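Local atomic coordinates of UDP-N-Acetylglucosamine 2-Epimerase (Thermus thermophilus, PDB entry 1V4V), a protein that probably catalyses the epimerisation of UDP-N-acetylglucosamine at C2 of its sugar. Residues 201-206 against 231-236. Sequence-based numbering, arbitrary orientation.
Sequences VTVTMH and LTFVYP
V201 and F233 pair as parallel strand neighbours, side chains side by side, V201 CB packed 3.6 Å from F233 CD2. Three backbone hydrogen bonds join the strands: V201 N to T232 O, V234 N to V201 O and, shortest and straightest, V203 N to V234 O (2.7 Å, 170° at the hydrogen). V203 sits between two aromatic rings, CG2 near the plane of F233 at its edge and CG1 over one face of Y235, 4.1 Å from the centroid in a CH-pi contact. Y235 CG, anti to the backbone N, carries the ring out beside 203-205, bringing CD1 to 3.2 Å from V203 O and CE2 to 3.9 Å from M205 CE. Beyond V203 the join slackens: Y235 OH makes a weak 3.3 Å bond to M205 O, and a water at the ring edge, in its plane, bonds to P236 O and more weakly to M205 N. Trimming Y235 to an alanine would probably strip V203 CG1 of its ring face and M205 CE of that neighbour. At the other end, partly exposed L231 touches V201 only through CD1. In this beta-alpha-beta unit of a GT-B-type Rossmann-like domain, helix 214-227 packs on V203 and M205, helix 265-273 on T202 and V234, while strands 275-280 and 257-260 flank the pair.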
loop_
_atom_site.group_PDB
_atom_site.type_symbol
_atom_site.label_atom_id
_atom_site.label_comp_id
_atom_site.label_asym_id
_atom_site.label_seq_id
_atom_site.Cartn_x
_atom_site.Cartn_y
_atom_site.Cartn_z
ATOM N N VAL A 201 44.031 16.123 1.843
ATOM C CA VAL A 201 43.602 14.791 2.243
ATOM C C VAL A 201 42.552 15.117 3.297
ATOM O O VAL A 201 42.847 15.819 4.265
ATOM C CB VAL A 201 44.723 13.962 2.913
ATOM C CG1 VAL A 201 44.131 12.691 3.514
ATOM C CG2 VAL A 201 45.791 13.594 1.882
ATOM N N THR A 202 41.324 14.649 3.101
ATOM C CA THR A 202 40.277 14.917 4.080
ATOM C C THR A 202 40.266 13.792 5.093
ATOM O O THR A 202 40.350 12.615 4.732
ATOM C CB THR A 202 38.886 15.023 3.419
ATOM O OG1 THR A 202 38.855 16.153 2.539
ATOM C CG2 THR A 202 37.799 15.194 4.486
ATOM N N VAL A 203 40.198 14.162 6.368
ATOM C CA VAL A 203 40.177 13.181 7.445
ATOM C C VAL A 203 38.914 13.315 8.278
ATOM O O VAL A 203 38.479 14.431 8.589
ATOM C CB VAL A 203 41.395 13.339 8.383
ATOM C CG1 VAL A 203 41.269 12.382 9.560
ATOM C CG2 VAL A 203 42.690 13.069 7.626
ATOM N N THR A 204 38.347 12.167 8.637
ATOM C CA THR A 204 37.134 12.105 9.448
ATOM C C THR A 204 37.149 10.857 10.350
ATOM O O THR A 204 37.302 9.724 9.877
ATOM C CB THR A 204 35.868 12.091 8.547
ATOM O OG1 THR A 204 35.293 13.402 8.517
ATOM C CG2 THR A 204 34.838 11.083 9.037
HETATM N N MSE A 205 37.044 11.065 11.660
HETATM C CA MSE A 205 37.008 9.945 12.622
HETATM C C MSE A 205 35.942 10.240 13.663
HETATM O O MSE A 205 36.044 11.231 14.396
HETATM C CB MSE A 205 38.385 9.838 13.300
HETATM C CG MSE A 205 39.520 9.291 12.399
HETATM SE SE MSE A 205 41.022 8.642 13.419
HETATM C CE MSE A 205 41.705 10.332 13.930
ATOM N N HIS A 206 34.911 9.406 13.730
ATOM C CA HIS A 206 33.842 9.616 14.707
ATOM C C HIS A 206 33.003 8.384 15.043
ATOM O O HIS A 206 31.984 8.507 15.722
ATOM C CB HIS A 206 32.891 10.728 14.253
ATOM C CG HIS A 206 32.087 10.374 13.038
ATOM N ND1 HIS A 206 30.726 10.157 13.082
ATOM C CD2 HIS A 206 32.454 10.191 11.748
ATOM C CE1 HIS A 206 30.290 9.861 11.870
ATOM N NE2 HIS A 206 31.318 9.876 11.042
ATOM N N LEU A 231 51.437 17.925 1.616
ATOM C CA LEU A 231 49.995 17.709 1.623
ATOM C C LEU A 231 49.401 18.346 2.864
ATOM O O LEU A 231 50.046 18.412 3.904
ATOM C CB LEU A 231 49.665 16.211 1.660
ATOM C CG LEU A 231 50.235 15.323 0.560
ATOM C CD1 LEU A 231 49.707 13.897 0.746
ATOM C CD2 LEU A 231 49.835 15.864 -0.791
ATOM N N THR A 232 48.163 18.811 2.757
ATOM C CA THR A 232 47.495 19.394 3.908
ATOM C C THR A 232 46.343 18.481 4.292
ATOM O O THR A 232 45.478 18.190 3.473
ATOM C CB THR A 232 46.955 20.784 3.605
ATOM O OG1 THR A 232 48.054 21.658 3.318
ATOM C CG2 THR A 232 46.169 21.319 4.805
ATOM N N PHE A 233 46.353 18.023 5.539
ATOM C CA PHE A 233 45.318 17.127 6.048
ATOM C C PHE A 233 44.248 17.939 6.760
ATOM O O PHE A 233 44.513 18.568 7.782
ATOM C CB PHE A 233 45.953 16.094 6.990
ATOM C CG PHE A 233 46.960 15.199 6.306
ATOM C CD1 PHE A 233 48.221 15.681 5.963
ATOM C CD2 PHE A 233 46.614 13.899 5.935
ATOM C CE1 PHE A 233 49.128 14.892 5.256
ATOM C CE2 PHE A 233 47.507 13.093 5.228
ATOM C CZ PHE A 233 48.773 13.590 4.883
ATOM N N VAL A 234 43.042 17.925 6.199
ATOM C CA VAL A 234 41.922 18.683 6.749
ATOM C C VAL A 234 40.970 17.759 7.485
ATOM O O VAL A 234 40.389 16.843 6.899
ATOM C CB VAL A 234 41.184 19.436 5.636
ATOM C CG1 VAL A 234 40.111 20.335 6.239
ATOM C CG2 VAL A 234 42.187 20.265 4.836
ATOM N N TYR A 235 40.802 18.037 8.774
ATOM C CA TYR A 235 39.996 17.217 9.658
ATOM C C TYR A 235 38.899 17.963 10.429
ATOM O O TYR A 235 39.181 18.631 11.422
ATOM C CB TYR A 235 40.965 16.533 10.634
ATOM C CG TYR A 235 40.393 15.582 11.668
ATOM C CD1 TYR A 235 39.059 15.183 11.646
ATOM C CD2 TYR A 235 41.223 15.050 12.660
ATOM C CE1 TYR A 235 38.564 14.272 12.588
ATOM C CE2 TYR A 235 40.739 14.145 13.601
ATOM C CZ TYR A 235 39.416 13.759 13.560
ATOM O OH TYR A 235 38.955 12.847 14.477
ATOM N N PRO A 236 37.641 17.872 9.966
ATOM C CA PRO A 236 36.536 18.541 10.666
ATOM C C PRO A 236 36.233 17.618 11.847
ATOM O O PRO A 236 35.632 16.560 11.670
ATOM C CB PRO A 236 35.408 18.535 9.633
ATOM C CG PRO A 236 36.135 18.424 8.308
ATOM C CD PRO A 236 37.213 17.423 8.632
HETATM O O HOH W 1 35.205 13.596 12.035
#